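Local coordinates for protein argonaute (Aquifex aeolicus, PDB 1YVU), which uses short single-stranded DNA guides to bind complementary RNA targets and cleaves them with an RNase H-like PIWI domain that needs divalent metal ions, at residues N335-K349 and E475-K487. Residues are numbered along the deposited sequence; the frame is centred on the assembly and turned at random.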
loop_
_atom_site.group_PDB
_atom_site.type_symbol
_atom_site.label_atom_id
_atom_site.label_comp_id
_atom_site.label_asym_id
_atom_site.label_seq_id
_atom_site.Cartn_x
_atom_site.Cartn_y
_atom_site.Cartn_z
ATOM N N ASN A 335 22.703 -8.880 -11.804
ATOM C CA ASN A 335 22.953 -10.358 -11.858
ATOM C C ASN A 335 23.419 -10.725 -13.245
ATOM O O ASN A 335 22.607 -10.816 -14.178
ATOM C CB ASN A 335 21.766 -11.295 -11.531
ATOM C CG ASN A 335 21.051 -10.964 -10.235
ATOM O OD1 ASN A 335 20.548 -9.860 -10.045
ATOM N ND2 ASN A 335 20.915 -11.960 -9.376
ATOM N N LEU A 336 24.711 -10.992 -13.363
ATOM C CA LEU A 336 25.299 -11.312 -14.644
ATOM C C LEU A 336 24.516 -12.333 -15.444
ATOM O O LEU A 336 23.872 -13.238 -14.881
ATOM C CB LEU A 336 26.726 -11.822 -14.468
ATOM C CG LEU A 336 27.752 -11.157 -13.560
ATOM C CD1 LEU A 336 29.108 -11.797 -13.879
ATOM C CD2 LEU A 336 27.807 -9.644 -13.748
ATOM N N ARG A 337 24.471 -12.095 -16.752
ATOM C CA ARG A 337 23.844 -13.028 -17.670
ATOM C C ARG A 337 24.803 -14.207 -17.620
ATOM O O ARG A 337 24.386 -15.359 -17.652
ATOM C CB ARG A 337 23.834 -12.475 -19.094
ATOM C CG ARG A 337 22.715 -11.520 -19.414
ATOM C CD ARG A 337 23.155 -10.084 -19.218
ATOM N NE ARG A 337 22.034 -9.168 -19.379
ATOM C CZ ARG A 337 21.864 -8.314 -20.389
ATOM N NH1 ARG A 337 22.768 -8.242 -21.359
ATOM N NH2 ARG A 337 20.774 -7.582 -20.444
ATOM N N LYS A 338 26.089 -13.860 -17.468
ATOM C CA LYS A 338 27.206 -14.790 -17.376
ATOM C C LYS A 338 26.992 -15.748 -16.232
ATOM O O LYS A 338 27.076 -16.971 -16.434
ATOM C CB LYS A 338 28.519 -14.044 -17.135
ATOM C CG LYS A 338 29.197 -13.424 -18.369
ATOM C CD LYS A 338 30.451 -12.614 -17.937
ATOM C CE LYS A 338 31.305 -12.129 -19.111
ATOM N NZ LYS A 338 32.369 -11.174 -18.660
ATOM N N PHE A 339 26.654 -15.190 -15.060
ATOM C CA PHE A 339 26.401 -16.004 -13.871
ATOM C C PHE A 339 25.219 -16.940 -14.134
ATOM O O PHE A 339 25.332 -18.143 -13.951
ATOM C CB PHE A 339 26.179 -15.138 -12.609
ATOM C CG PHE A 339 25.859 -15.940 -11.354
ATOM C CD1 PHE A 339 26.770 -16.883 -10.845
ATOM C CD2 PHE A 339 24.585 -15.853 -10.756
ATOM C CE1 PHE A 339 26.401 -17.744 -9.763
ATOM C CE2 PHE A 339 24.213 -16.709 -9.674
ATOM C CZ PHE A 339 25.116 -17.654 -9.183
ATOM N N LEU A 340 24.160 -16.405 -14.722
ATOM C CA LEU A 340 22.979 -17.207 -14.999
ATOM C C LEU A 340 23.134 -18.194 -16.145
ATOM O O LEU A 340 22.257 -19.028 -16.357
ATOM C CB LEU A 340 21.773 -16.307 -15.242
ATOM C CG LEU A 340 21.141 -15.635 -14.021
ATOM C CD1 LEU A 340 20.230 -14.510 -14.515
ATOM C CD2 LEU A 340 20.390 -16.647 -13.124
ATOM N N GLU A 341 24.231 -18.083 -16.894
ATOM C CA GLU A 341 24.481 -18.990 -18.004
ATOM C C GLU A 341 25.162 -20.195 -17.433
ATOM O O GLU A 341 24.700 -21.317 -17.608
ATOM C CB GLU A 341 25.377 -18.346 -19.074
ATOM C CG GLU A 341 24.639 -17.577 -20.192
ATOM C CD GLU A 341 25.564 -16.819 -21.174
ATOM O OE1 GLU A 341 26.411 -17.462 -21.845
ATOM O OE2 GLU A 341 25.416 -15.575 -21.288
ATOM N N LEU A 342 26.159 -19.907 -16.605
ATOM C CA LEU A 342 27.007 -20.904 -15.962
ATOM C C LEU A 342 26.532 -21.553 -14.662
ATOM O O LEU A 342 27.045 -22.612 -14.283
ATOM C CB LEU A 342 28.394 -20.289 -15.749
ATOM C CG LEU A 342 29.284 -20.112 -16.989
ATOM C CD1 LEU A 342 30.358 -19.034 -16.759
ATOM C CD2 LEU A 342 29.933 -21.454 -17.326
ATOM N N CYS A 343 25.556 -20.932 -13.996
ATOM C CA CYS A 343 25.024 -21.417 -12.713
ATOM C C CYS A 343 24.270 -22.761 -12.679
ATOM O O CYS A 343 23.435 -23.057 -13.537
ATOM C CB CYS A 343 24.141 -20.351 -12.057
ATOM S SG CYS A 343 22.463 -20.323 -12.704
ATOM N N ARG A 344 24.559 -23.542 -11.639
ATOM C CA ARG A 344 23.928 -24.837 -11.392
ATOM C C ARG A 344 22.898 -24.574 -10.262
ATOM O O ARG A 344 23.284 -24.189 -9.161
ATOM C CB ARG A 344 25.006 -25.843 -10.956
ATOM C CG ARG A 344 24.581 -27.255 -10.550
ATOM C CD ARG A 344 25.824 -27.881 -9.949
ATOM N NE ARG A 344 25.676 -29.215 -9.368
ATOM C CZ ARG A 344 26.549 -29.773 -8.521
ATOM N NH1 ARG A 344 27.638 -29.120 -8.131
ATOM N NH2 ARG A 344 26.365 -31.017 -8.100
ATOM N N PRO A 345 21.587 -24.736 -10.537
ATOM C CA PRO A 345 20.524 -24.505 -9.532
ATOM C C PRO A 345 20.482 -25.490 -8.342
ATOM O O PRO A 345 21.231 -26.452 -8.287
ATOM C CB PRO A 345 19.248 -24.627 -10.369
ATOM C CG PRO A 345 19.710 -24.300 -11.747
ATOM C CD PRO A 345 20.985 -25.024 -11.850
ATOM N N PHE A 346 19.621 -25.216 -7.369
ATOM C CA PHE A 346 19.451 -26.106 -6.234
ATOM C C PHE A 346 18.193 -26.859 -6.580
ATOM O O PHE A 346 17.091 -26.381 -6.354
ATOM C CB PHE A 346 19.250 -25.322 -4.939
ATOM C CG PHE A 346 20.462 -24.579 -4.494
ATOM C CD1 PHE A 346 20.706 -23.284 -4.962
ATOM C CD2 PHE A 346 21.368 -25.169 -3.595
ATOM C CE1 PHE A 346 21.839 -22.581 -4.534
ATOM C CE2 PHE A 346 22.505 -24.487 -3.156
ATOM C CZ PHE A 346 22.748 -23.191 -3.623
ATOM N N VAL A 347 18.369 -28.030 -7.165
ATOM C CA VAL A 347 17.250 -28.861 -7.602
ATOM C C VAL A 347 16.276 -29.443 -6.561
ATOM O O VAL A 347 16.675 -30.155 -5.643
ATOM C CB VAL A 347 17.752 -29.977 -8.556
ATOM C CG1 VAL A 347 18.285 -29.344 -9.834
ATOM C CG2 VAL A 347 18.854 -30.825 -7.882
ATOM N N LYS A 348 15.002 -29.094 -6.703
ATOM C CA LYS A 348 13.957 -29.593 -5.820
ATOM C C LYS A 348 13.145 -30.647 -6.569
ATOM O O LYS A 348 12.603 -31.572 -5.954
ATOM C CB LYS A 348 13.053 -28.464 -5.330
ATOM C CG LYS A 348 12.060 -28.888 -4.232
ATOM C CD LYS A 348 11.314 -27.707 -3.620
ATOM C CE LYS A 348 12.217 -26.859 -2.740
ATOM N NZ LYS A 348 11.468 -25.754 -2.102
ATOM N N LYS A 349 13.049 -30.492 -7.891
ATOM C CA LYS A 349 12.331 -31.441 -8.737
ATOM C C LYS A 349 13.067 -31.578 -10.074
ATOM O O LYS A 349 12.971 -30.707 -10.943
ATOM C CB LYS A 349 10.863 -31.021 -8.922
ATOM C CG LYS A 349 9.958 -32.215 -9.211
ATOM C CD LYS A 349 8.504 -31.852 -9.353
ATOM C CE LYS A 349 7.714 -33.080 -9.773
ATOM N NZ LYS A 349 6.237 -32.821 -9.821
ATOM N N GLU A 475 15.916 -17.954 -15.227
ATOM C CA GLU A 475 16.032 -17.543 -13.816
ATOM C C GLU A 475 14.699 -17.602 -13.085
ATOM O O GLU A 475 14.636 -18.087 -11.963
ATOM C CB GLU A 475 16.587 -16.100 -13.764
ATOM C CG GLU A 475 16.706 -15.441 -12.363
ATOM C CD GLU A 475 17.014 -13.942 -12.407
ATOM O OE1 GLU A 475 16.446 -13.199 -13.257
ATOM O OE2 GLU A 475 17.814 -13.493 -11.557
ATOM N N GLN A 476 13.644 -17.153 -13.770
ATOM C CA GLN A 476 12.292 -17.121 -13.210
ATOM C C GLN A 476 11.567 -18.458 -13.114
ATOM O O GLN A 476 10.852 -18.687 -12.145
ATOM C CB GLN A 476 11.430 -16.154 -13.969
ATOM C CG GLN A 476 11.592 -14.752 -13.584
ATOM C CD GLN A 476 10.542 -13.928 -14.264
ATOM O OE1 GLN A 476 10.704 -13.523 -15.423
ATOM N NE2 GLN A 476 9.420 -13.717 -13.574
ATOM N N VAL A 477 11.711 -19.312 -14.131
ATOM C CA VAL A 477 11.109 -20.656 -14.157
ATOM C C VAL A 477 11.753 -21.527 -13.071
ATOM O O VAL A 477 11.096 -22.390 -12.495
ATOM C CB VAL A 477 11.288 -21.301 -15.560
ATOM C CG1 VAL A 477 11.220 -22.832 -15.510
ATOM C CG2 VAL A 477 10.219 -20.762 -16.489
ATOM N N LEU A 478 13.042 -21.287 -12.815
ATOM C CA LEU A 478 13.790 -22.012 -11.806
ATOM C C LEU A 478 13.282 -21.700 -10.397
ATOM O O LEU A 478 12.993 -22.609 -9.608
ATOM C CB LEU A 478 15.263 -21.673 -11.920
ATOM C CG LEU A 478 15.961 -22.249 -13.144
ATOM C CD1 LEU A 478 17.344 -21.668 -13.211
ATOM C CD2 LEU A 478 15.993 -23.767 -13.089
ATOM N N ALA A 479 13.053 -20.416 -10.150
ATOM C CA ALA A 479 12.561 -19.933 -8.873
ATOM C C ALA A 479 11.167 -20.470 -8.567
ATOM O O ALA A 479 10.925 -20.987 -7.465
ATOM C CB ALA A 479 12.544 -18.419 -8.894
ATOM N N LYS A 480 10.278 -20.378 -9.561
ATOM C CA LYS A 480 8.871 -20.842 -9.459
ATOM C C LYS A 480 8.698 -22.343 -9.195
ATOM O O LYS A 480 7.621 -22.769 -8.815
ATOM C CB LYS A 480 8.098 -20.586 -10.758
ATOM C CG LYS A 480 7.718 -19.195 -11.082
ATOM C CD LYS A 480 7.645 -19.134 -12.587
ATOM C CE LYS A 480 7.061 -17.836 -13.066
ATOM N NZ LYS A 480 7.860 -16.623 -12.890
ATOM N N THR A 481 9.728 -23.144 -9.471
ATOM C CA THR A 481 9.639 -24.599 -9.321
ATOM C C THR A 481 10.499 -25.155 -8.207
ATOM O O THR A 481 10.677 -26.378 -8.097
ATOM C CB THR A 481 10.007 -25.268 -10.649
ATOM O OG1 THR A 481 11.333 -24.866 -11.035
ATOM C CG2 THR A 481 9.006 -24.868 -11.733
ATOM N N GLY A 482 11.031 -24.233 -7.400
ATOM C CA GLY A 482 11.890 -24.565 -6.272
ATOM C C GLY A 482 13.338 -24.847 -6.641
ATOM O O GLY A 482 14.190 -24.985 -5.765
ATOM N N ASN A 483 13.614 -24.907 -7.943
ATOM C CA ASN A 483 14.948 -25.164 -8.467
ATOM C C ASN A 483 15.653 -23.816 -8.611
ATOM O O ASN A 483 16.102 -23.430 -9.688
ATOM C CB ASN A 483 14.832 -25.911 -9.799
ATOM C CG ASN A 483 13.858 -27.106 -9.730
ATOM O OD1 ASN A 483 14.188 -28.151 -9.193
ATOM N ND2 ASN A 483 12.663 -26.936 -10.261
ATOM N N ILE A 484 15.739 -23.112 -7.479
ATOM C CA ILE A 484 16.334 -21.784 -7.367
ATOM C C ILE A 484 17.753 -21.662 -7.960
ATOM O O ILE A 484 18.639 -22.472 -7.663
ATOM C CB ILE A 484 16.254 -21.243 -5.901
ATOM C CG1 ILE A 484 16.997 -22.153 -4.919
ATOM C CG2 ILE A 484 14.779 -21.069 -5.485
ATOM C CD1 ILE A 484 17.498 -21.427 -3.681
ATOM N N PRO A 485 17.977 -20.655 -8.824
ATOM C CA PRO A 485 19.287 -20.446 -9.459
ATOM C C PRO A 485 20.464 -20.165 -8.542
ATOM O O PRO A 485 21.602 -20.599 -8.792
ATOM C CB PRO A 485 19.023 -19.269 -10.401
ATOM C CG PRO A 485 17.873 -18.555 -9.754
ATOM C CD PRO A 485 17.006 -19.646 -9.286
ATOM N N TYR A 486 20.159 -19.460 -7.469
ATOM C CA TYR A 486 21.147 -19.057 -6.504
ATOM C C TYR A 486 20.477 -18.726 -5.186
ATOM O O TYR A 486 19.238 -18.649 -5.113
ATOM C CB TYR A 486 21.901 -17.814 -7.034
ATOM C CG TYR A 486 21.009 -16.667 -7.501
ATOM C CD1 TYR A 486 20.458 -15.756 -6.588
ATOM C CD2 TYR A 486 20.667 -16.520 -8.838
ATOM C CE1 TYR A 486 19.587 -14.734 -6.992
ATOM C CE2 TYR A 486 19.779 -15.493 -9.267
ATOM C CZ TYR A 486 19.242 -14.614 -8.336
ATOM O OH TYR A 486 18.331 -13.653 -8.709
ATOM N N LYS A 487 21.301 -18.476 -4.172
ATOM C CA LYS A 487 20.850 -18.064 -2.841
ATOM C C LYS A 487 21.965 -17.206 -2.315
ATOM O O LYS A 487 23.098 -17.330 -2.773
ATOM C CB LYS A 487 20.566 -19.238 -1.887
ATOM C CG LYS A 487 21.765 -20.069 -1.440
ATOM C CD LYS A 487 21.334 -21.219 -0.552
ATOM C CE LYS A 487 22.539 -21.975 -0.038
ATOM N NZ LYS A 487 22.133 -22.934 1.016
#
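The side-chain oxygen OD1 of N483 is gripped by two successive backbone amides, K348 N at 2.8 Å and K349 N at 2.9 Å. K349 N sits in the carbonyl plane, on a lone pair, and its bond is nearly straight (176°), whereas K348 N is tilted 34° out of that plane. On the other branch of the same amide, ND2 gives a hydrogen to T481 OG1 (2.6 Å), which fixes the rotation of the group. Asparagine suits this place because one flat head both accepts and donates. G482 has positive phi, a conformation that favours glycine, and the CB of K348 lies against its carbonyl oxygen.

One step along, F346 N bonds I484 O at 2.9 Å, and that oxygen also lies at the edge of the F346 ring. The CG of F346 lies beside its backbone N, anti to the carbonyl carbon, and the ring meets the aliphatic chain of K487 at about a right angle. K487 CE comes to 3.8 Å from F346 CZ; the K487 amine goes on to a salt bridge with E527.

P345 rests its CG on the methyls of L478. Beyond it, L340 packs on P485 and the stem of E475, and F339 brings CE2 to 3.6 Å from Y486 CD2, their rings inclined at 54°. Y486 OH donates to E475 OE2, while S669 binds OE1. Main-chain amides thus tie the Mid domain's extended 345-349 chain to the PIWI domain, a hold depending little on side-chain identity in 335-349, whereas the helix end relies on side-chain fit.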